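Long-range contact in polysaccharide deacetylase (Streptococcus pyogenes, PDB 6DQ3), which removes N-acetyl groups from the cell wall linkage unit of streptococcal rhamnopolysaccharides, as a zinc-dependent member of the carbohydrate esterase 4 family: residues 144-156 with 178-190. Residues are numbered along the deposited sequence; the frame is centred on the assembly and turned at random.
Sequences SPDVQTTEMKDSK and NDTTLQIAARLNY. With ZN (zinc ion), chain I.
Ile184 enters helix 145-156 as a knob into a hole formed by Pro145, Gln148, Thr149 and Met152, a branched side chain whose two arms fill the hole in different directions. With CG1 beside the backbone N (chi1 -69°), CD1 runs up to Pro145 O and Thr149 OG1, while CG2 lies 3.6 Å from Met152 CE. Thr149 suits the edge of the hole: its OG1 donates to Pro145 O at 2.8 Å and accepts from a water, which probably lets it lie against Ile184. Met152, long and flexible, crosses the side chains of Ile184 and Thr181 at about a right angle; its bend at chi3 (-88°) brings CE to both and leaves SD against Ala185 CB. Leu188, just past the end of helix 179-187, then closes the row, its CD1 3.7 Å from Met152 CB and its CD2 against Lys153 CB.

Polar groups bracket this apolar strip. At one end Gln148 reaches out extended, and its OE1 lies 2.6 Å from Thr181 OG1; Asn178, the N-cap, accepts from Thr181 N through OD1. At the other end Tyr190 OH donates to Met152 O at 2.7 Å, in the carbonyl plane, while Lys156 CD passes over one ring face, offset toward the rim. The lysine's aliphatic chain suits that face, and its NZ continues to a salt bridge with Asp160.

The axes of 145-156 and 179-187 cross at 45° and approach to 9.8 Å, within the polysaccharide deacetylase family region. Met152, from the first helix, and Tyr190, just after the second, both touch Ile170 of strand 169-171, which pairs in parallel with strand 192-198.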
ATOM      1  N   SER A 144       0.142 -24.155  -2.427  1.00 31.28           N
ATOM      2  CA  SER A 144       0.693 -25.003  -1.385  1.00 31.91           C
ATOM      3  C   SER A 144       1.580 -24.181  -0.453  1.00 36.09           C
ATOM      4  O   SER A 144       2.013 -23.081  -0.806  1.00 31.68           O
ATOM      5  CB  SER A 144       1.513 -26.128  -2.003  1.00 33.25           C
ATOM      6  OG  SER A 144       2.674 -25.602  -2.625  1.00 35.47           O
ATOM      7  N   PRO A 145       1.882 -24.709   0.739  1.00 31.33           N
ATOM      8  CA  PRO A 145       2.798 -23.975   1.633  1.00 32.19           C
ATOM      9  C   PRO A 145       4.143 -23.666   1.001  1.00 31.00           C
ATOM     10  O   PRO A 145       4.667 -22.562   1.186  1.00 31.32           O
ATOM     11  CB  PRO A 145       2.937 -24.917   2.840  1.00 34.02           C
ATOM     12  CG  PRO A 145       1.639 -25.685   2.859  1.00 36.16           C
ATOM     13  CD  PRO A 145       1.274 -25.883   1.401  1.00 35.84           C
ATOM     14  N   ASP A 146       4.722 -24.610   0.256  1.00 33.42           N
ATOM     15  CA  ASP A 146       6.013 -24.351  -0.377  1.00 33.26           C
ATOM     16  C   ASP A 146       5.915 -23.216  -1.393  1.00 34.87           C
ATOM     17  O   ASP A 146       6.842 -22.407  -1.520  1.00 32.39           O
ATOM     18  CB  ASP A 146       6.542 -25.616  -1.052  1.00 35.19           C
ATOM     19  CG  ASP A 146       7.058 -26.633  -0.063  1.00 43.06           C
ATOM     20  OD1 ASP A 146       7.166 -26.307   1.139  1.00 42.80           O
ATOM     21  OD2 ASP A 146       7.361 -27.764  -0.489  1.00 45.84           O
ATOM     22  N   VAL A 147       4.804 -23.144  -2.134  1.00 32.10           N
ATOM     23  CA  VAL A 147       4.671 -22.112  -3.157  1.00 30.96           C
ATOM     24  C   VAL A 147       4.407 -20.753  -2.516  1.00 28.52           C
ATOM     25  O   VAL A 147       4.954 -19.731  -2.952  1.00 31.04           O
ATOM     26  CB  VAL A 147       3.571 -22.491  -4.165  1.00 31.17           C
ATOM     27  CG1 VAL A 147       3.318 -21.343  -5.129  1.00 28.39           C
ATOM     28  CG2 VAL A 147       3.962 -23.750  -4.932  1.00 31.23           C
ATOM     29  N   GLN A 148       3.567 -20.713  -1.477  1.00 29.37           N
ATOM     30  CA  GLN A 148       3.370 -19.464  -0.750  1.00 29.77           C
ATOM     31  C   GLN A 148       4.692 -18.946  -0.203  1.00 29.91           C
ATOM     32  O   GLN A 148       4.963 -17.738  -0.249  1.00 31.37           O
ATOM     33  CB  GLN A 148       2.373 -19.649   0.392  1.00 33.77           C
ATOM     34  CG  GLN A 148       0.954 -19.947  -0.027  1.00 32.99           C
ATOM     35  CD  GLN A 148      -0.037 -19.681   1.089  1.00 36.00           C
ATOM     36  OE1 GLN A 148      -0.115 -18.569   1.612  1.00 36.46           O
ATOM     37  NE2 GLN A 148      -0.792 -20.705   1.470  1.00 30.86           N
ATOM     38  N   THR A 149       5.528 -19.841   0.326  1.00 27.64           N
ATOM     39  CA  THR A 149       6.831 -19.425   0.828  1.00 32.02           C
ATOM     40  C   THR A 149       7.665 -18.806  -0.290  1.00 33.03           C
ATOM     41  O   THR A 149       8.209 -17.706  -0.138  1.00 30.97           O
ATOM     42  CB  THR A 149       7.549 -20.616   1.464  1.00 31.25           C
ATOM     43  OG1 THR A 149       6.724 -21.195   2.486  1.00 31.77           O
ATOM     44  CG2 THR A 149       8.866 -20.183   2.084  1.00 33.96           C
ATOM     45  N   THR A 150       7.749 -19.483  -1.438  1.00 33.88           N
ATOM     46  CA  THR A 150       8.525 -18.957  -2.560  1.00 30.04           C
ATOM     47  C   THR A 150       7.997 -17.598  -3.007  1.00 31.22           C
ATOM     48  O   THR A 150       8.768 -16.650  -3.193  1.00 33.82           O
ATOM     49  CB  THR A 150       8.501 -19.953  -3.723  1.00 35.04           C
ATOM     50  OG1 THR A 150       9.059 -21.202  -3.296  1.00 35.72           O
ATOM     51  CG2 THR A 150       9.292 -19.427  -4.921  1.00 34.83           C
ATOM     52  N   GLU A 151       6.678 -17.481  -3.180  1.00 28.33           N
ATOM     53  CA  GLU A 151       6.098 -16.243  -3.690  1.00 26.63           C
ATOM     54  C   GLU A 151       6.346 -15.074  -2.745  1.00 29.31           C
ATOM     55  O   GLU A 151       6.555 -13.939  -3.189  1.00 31.74           O
ATOM     56  CB  GLU A 151       4.600 -16.427  -3.918  1.00 23.77           C
ATOM     57  CG  GLU A 151       4.255 -17.220  -5.163  1.00 30.69           C
ATOM     58  CD  GLU A 151       4.483 -16.427  -6.439  1.00 33.03           C
ATOM     59  OE1 GLU A 151       4.614 -15.186  -6.370  1.00 30.09           O
ATOM     60  OE2 GLU A 151       4.530 -17.049  -7.517  1.00 36.00           O
ATOM     61  N   MET A 152       6.320 -15.325  -1.439  1.00 24.12           N
ATOM     62  CA  MET A 152       6.508 -14.265  -0.462  1.00 29.90           C
ATOM     63  C   MET A 152       7.974 -14.037  -0.128  1.00 30.83           C
ATOM     64  O   MET A 152       8.346 -12.925   0.267  1.00 32.12           O
ATOM     65  CB  MET A 152       5.736 -14.593   0.821  1.00 25.16           C
ATOM     66  CG  MET A 152       4.224 -14.429   0.690  1.00 26.13           C
ATOM     67  SD  MET A 152       3.361 -14.586   2.271  1.00 33.17           S
ATOM     68  CE  MET A 152       3.086 -16.361   2.333  1.00 29.73           C
ATOM     69  N   LYS A 153       8.812 -15.063  -0.277  1.00 28.95           N
ATOM     70  CA  LYS A 153      10.222 -14.966   0.079  1.00 31.16           C
ATOM     71  C   LYS A 153      11.073 -14.428  -1.063  1.00 30.30           C
ATOM     72  O   LYS A 153      11.900 -13.534  -0.854  1.00 30.10           O
ATOM     73  CB  LYS A 153      10.761 -16.339   0.497  1.00 33.40           C
ATOM     74  CG  LYS A 153      12.265 -16.368   0.754  1.00 35.36           C
ATOM     75  CD  LYS A 153      12.737 -17.772   1.114  1.00 40.49           C
ATOM     76  CE  LYS A 153      14.111 -17.760   1.774  1.00 42.50           C
ATOM     77  NZ  LYS A 153      15.133 -17.060   0.950  1.00 46.93           N
ATOM     78  N   ASP A 154      10.910 -14.989  -2.264  1.00 30.04           N
ATOM     79  CA  ASP A 154      11.761 -14.600  -3.382  1.00 30.34           C
ATOM     80  C   ASP A 154      11.549 -13.140  -3.758  1.00 30.55           C
ATOM     81  O   ASP A 154      12.485 -12.474  -4.213  1.00 32.56           O
ATOM     82  CB  ASP A 154      11.490 -15.492  -4.595  1.00 37.39           C
ATOM     83  CG  ASP A 154      12.062 -16.890  -4.445  1.00 39.05           C
ATOM     84  OD1 ASP A 154      12.729 -17.176  -3.427  1.00 40.82           O
ATOM     85  OD2 ASP A 154      11.838 -17.707  -5.362  1.00 43.11           O
ATOM     86  N   SER A 155      10.324 -12.640  -3.597  1.00 28.47           N
ATOM     87  CA  SER A 155      10.038 -11.243  -3.900  1.00 32.36           C
ATOM     88  C   SER A 155      10.648 -10.317  -2.856  1.00 32.30           C
ATOM     89  O   SER A 155      11.186  -9.261  -3.199  1.00 29.46           O
ATOM     90  CB  SER A 155       8.528 -11.038  -3.990  1.00 30.04           C
ATOM     91  OG  SER A 155       7.879 -11.581  -2.854  1.00 32.71           O
ATOM     92  N   LYS A 156      10.578 -10.699  -1.577  1.00 28.03           N
ATOM     93  CA  LYS A 156      11.243  -9.923  -0.535  1.00 29.05           C
ATOM     94  C   LYS A 156      12.746  -9.885  -0.769  1.00 30.04           C
ATOM     95  O   LYS A 156      13.380  -8.831  -0.651  1.00 32.12           O
ATOM     96  CB  LYS A 156      10.934 -10.511   0.844  1.00 29.12           C
ATOM     97  CG  LYS A 156      11.816  -9.951   1.963  1.00 31.78           C
ATOM     98  CD  LYS A 156      11.268 -10.301   3.341  1.00 32.82           C
ATOM     99  CE  LYS A 156      12.311 -10.123   4.441  1.00 36.29           C
ATOM    100  NZ  LYS A 156      12.882  -8.753   4.498  1.00 36.49           N
ATOM    101  N   ASN A 178      -4.918 -17.435   4.017  1.00 28.89           N
ATOM    102  CA  ASN A 178      -5.412 -18.385   5.007  1.00 24.34           C
ATOM    103  C   ASN A 178      -4.439 -18.431   6.179  1.00 28.12           C
ATOM    104  O   ASN A 178      -3.460 -17.678   6.232  1.00 26.15           O
ATOM    105  CB  ASN A 178      -5.644 -19.775   4.399  1.00 28.24           C
ATOM    106  CG  ASN A 178      -4.400 -20.383   3.775  1.00 26.17           C
ATOM    107  OD1 ASN A 178      -3.284 -19.859   3.896  1.00 27.96           O
ATOM    108  ND2 ASN A 178      -4.591 -21.522   3.109  1.00 34.22           N
ATOM    109  N   ASP A 179      -4.735 -19.308   7.147  1.00 27.90           N
ATOM    110  CA  ASP A 179      -3.874 -19.412   8.320  1.00 29.77           C
ATOM    111  C   ASP A 179      -2.435 -19.663   7.897  1.00 27.15           C
ATOM    112  O   ASP A 179      -1.504 -19.049   8.435  1.00 30.09           O
ATOM    113  CB  ASP A 179      -4.378 -20.505   9.279  1.00 27.46           C
ATOM    114  CG  ASP A 179      -4.680 -21.834   8.595  1.00 32.03           C
ATOM    115  OD1 ASP A 179      -4.294 -22.047   7.432  1.00 29.67           O
ATOM    116  OD2 ASP A 179      -5.324 -22.683   9.247  1.00 29.23           O
ATOM    117  N   THR A 180      -2.243 -20.518   6.890  1.00 25.87           N
ATOM    118  CA  THR A 180      -0.904 -20.834   6.400  1.00 27.76           C
ATOM    119  C   THR A 180      -0.187 -19.588   5.883  1.00 27.28           C
ATOM    120  O   THR A 180       0.998 -19.381   6.172  1.00 26.79           O
ATOM    121  CB  THR A 180      -1.000 -21.905   5.307  1.00 30.92           C
ATOM    122  OG1 THR A 180      -1.360 -23.163   5.898  1.00 32.92           O
ATOM    123  CG2 THR A 180       0.317 -22.045   4.568  1.00 32.39           C
ATOM    124  N   THR A 181      -0.882 -18.755   5.104  1.00 28.18           N
ATOM    125  CA  THR A 181      -0.272 -17.517   4.619  1.00 30.96           C
ATOM    126  C   THR A 181       0.326 -16.717   5.772  1.00 30.49           C
ATOM    127  O   THR A 181       1.471 -16.255   5.703  1.00 28.78           O
ATOM    128  CB  THR A 181      -1.305 -16.660   3.878  1.00 28.24           C
ATOM    129  OG1 THR A 181      -2.019 -17.453   2.923  1.00 31.49           O
ATOM    130  CG2 THR A 181      -0.630 -15.484   3.162  1.00 26.78           C
ATOM    131  N   LEU A 182      -0.447 -16.532   6.844  1.00 27.58           N
ATOM    132  CA  LEU A 182      -0.008 -15.668   7.933  1.00 27.98           C
ATOM    133  C   LEU A 182       1.115 -16.308   8.735  1.00 31.86           C
ATOM    134  O   LEU A 182       2.029 -15.614   9.195  1.00 29.99           O
ATOM    135  CB  LEU A 182      -1.190 -15.339   8.837  1.00 32.84           C
ATOM    136  CG  LEU A 182      -2.388 -14.728   8.113  1.00 33.46           C
ATOM    137  CD1 LEU A 182      -3.556 -14.601   9.088  1.00 38.76           C
ATOM    138  CD2 LEU A 182      -2.037 -13.387   7.489  1.00 33.94           C
ATOM    139  N   GLN A 183       1.064 -17.629   8.924  1.00 31.51           N
ATOM    140  CA  GLN A 183       2.158 -18.308   9.606  1.00 33.60           C
ATOM    141  C   GLN A 183       3.451 -18.165   8.813  1.00 31.04           C
ATOM    142  O   GLN A 183       4.512 -17.888   9.380  1.00 28.40           O
ATOM    143  CB  GLN A 183       1.807 -19.784   9.829  1.00 35.01           C
ATOM    144  CG  GLN A 183       0.592 -20.014  10.739  1.00 37.95           C
ATOM    145  CD  GLN A 183      -0.039 -21.392  10.574  1.00 44.47           C
ATOM    146  OE1 GLN A 183       0.429 -22.216   9.790  1.00 43.94           O
ATOM    147  NE2 GLN A 183      -1.109 -21.643  11.316  1.00 41.35           N
ATOM    148  N   ILE A 184       3.375 -18.318   7.489  1.00 29.95           N
ATOM    149  CA  ILE A 184       4.569 -18.221   6.657  1.00 32.98           C
ATOM    150  C   ILE A 184       5.104 -16.791   6.657  1.00 29.69           C
ATOM    151  O   ILE A 184       6.309 -16.564   6.818  1.00 30.93           O
ATOM    152  CB  ILE A 184       4.263 -18.706   5.227  1.00 30.65           C
ATOM    153  CG1 ILE A 184       4.019 -20.218   5.218  1.00 36.02           C
ATOM    154  CG2 ILE A 184       5.401 -18.337   4.289  1.00 34.15           C
ATOM    155  CD1 ILE A 184       3.495 -20.758   3.896  1.00 38.41           C
ATOM    156  N   ALA A 185       4.221 -15.810   6.465  1.00 31.13           N
ATOM    157  CA  ALA A 185       4.660 -14.418   6.462  1.00 31.53           C
ATOM    158  C   ALA A 185       5.428 -14.090   7.736  1.00 33.95           C
ATOM    159  O   ALA A 185       6.455 -13.405   7.693  1.00 36.30           O
ATOM    160  CB  ALA A 185       3.459 -13.488   6.299  1.00 29.69           C
ATOM    161  N   ALA A 186       4.956 -14.593   8.878  1.00 35.60           N
ATOM    162  CA  ALA A 186       5.653 -14.350  10.138  1.00 32.58           C
ATOM    163  C   ALA A 186       7.038 -14.981  10.133  1.00 31.35           C
ATOM    164  O   ALA A 186       8.017 -14.354  10.560  1.00 34.67           O
ATOM    165  CB  ALA A 186       4.821 -14.889  11.303  1.00 32.50           C
ATOM    166  N   ARG A 187       7.146 -16.223   9.645  1.00 33.71           N
ATOM    167  CA  ARG A 187       8.430 -16.916   9.646  1.00 34.16           C
ATOM    168  C   ARG A 187       9.420 -16.270   8.688  1.00 34.12           C
ATOM    169  O   ARG A 187      10.637 -16.394   8.878  1.00 37.95           O
ATOM    170  CB  ARG A 187       8.240 -18.387   9.274  1.00 40.11           C
ATOM    171  CG  ARG A 187       7.670 -19.250  10.385  1.00 51.49           C
ATOM    172  CD  ARG A 187       7.881 -20.736  10.108  1.00 57.53           C
ATOM    173  NE  ARG A 187       7.219 -21.177   8.884  1.00 62.29           N
ATOM    174  CZ  ARG A 187       5.993 -21.689   8.837  1.00 67.13           C
ATOM    175  NH1 ARG A 187       5.285 -21.829   9.950  1.00 67.83           N
ATOM    176  NH2 ARG A 187       5.476 -22.062   7.675  1.00 69.10           N
ATOM    177  N   LEU A 188       8.926 -15.599   7.653  1.00 29.75           N
ATOM    178  CA  LEU A 188       9.768 -14.877   6.711  1.00 32.84           C
ATOM    179  C   LEU A 188      10.121 -13.476   7.197  1.00 36.52           C
ATOM    180  O   LEU A 188      10.684 -12.697   6.426  1.00 37.15           O
ATOM    181  CB  LEU A 188       9.073 -14.792   5.353  1.00 30.40           C
ATOM    182  CG  LEU A 188       8.816 -16.116   4.638  1.00 27.39           C
ATOM    183  CD1 LEU A 188       8.034 -15.896   3.361  1.00 30.19           C
ATOM    184  CD2 LEU A 188      10.142 -16.809   4.352  1.00 32.03           C
ATOM    185  N   ASN A 189       9.784 -13.144   8.442  1.00 34.42           N
ATOM    186  CA  ASN A 189      10.168 -11.895   9.090  1.00 35.04           C
ATOM    187  C   ASN A 189       9.438 -10.680   8.530  1.00 39.84           C
ATOM    188  O   ASN A 189       9.941  -9.556   8.632  1.00 39.71           O
ATOM    189  CB  ASN A 189      11.687 -11.694   9.018  1.00 40.54           C
ATOM    190  CG  ASN A 189      12.457 -12.711   9.869  1.00 51.11           C
ATOM    191  OD1 ASN A 189      13.409 -13.342   9.402  1.00 53.50           O
ATOM    192  ND2 ASN A 189      12.038 -12.873  11.120  1.00 50.93           N
ATOM    193  N   TYR A 190       8.262 -10.874   7.938  1.00 32.93           N
ATOM    194  CA  TYR A 190       7.362  -9.755   7.709  1.00 32.78           C
ATOM    195  C   TYR A 190       6.819  -9.245   9.037  1.00 32.17           C
ATOM    196  O   TYR A 190       6.507 -10.026   9.936  1.00 30.11           O
ATOM    197  CB  TYR A 190       6.204 -10.172   6.813  1.00 30.29           C
ATOM    198  CG  TYR A 190       6.574 -10.293   5.363  1.00 28.80           C
ATOM    199  CD1 TYR A 190       6.702  -9.164   4.567  1.00 32.00           C
ATOM    200  CD2 TYR A 190       6.788 -11.531   4.785  1.00 28.78           C
ATOM    201  CE1 TYR A 190       7.035  -9.269   3.236  1.00 31.80           C
ATOM    202  CE2 TYR A 190       7.123 -11.649   3.467  1.00 27.78           C
ATOM    203  CZ  TYR A 190       7.244 -10.511   2.689  1.00 27.98           C
ATOM    204  OH  TYR A 190       7.578 -10.619   1.363  1.00 30.48           O
TER
HETATM  205 ZN    ZN I 407      -5.060 -23.906   6.743  1.00 35.72          ZN
HETATM  206  O   HOH W   1       7.672 -21.782   5.155  1.00 44.13           O
HETATM  207  O   HOH W   2      -4.209 -25.463   8.078  1.00 32.14           O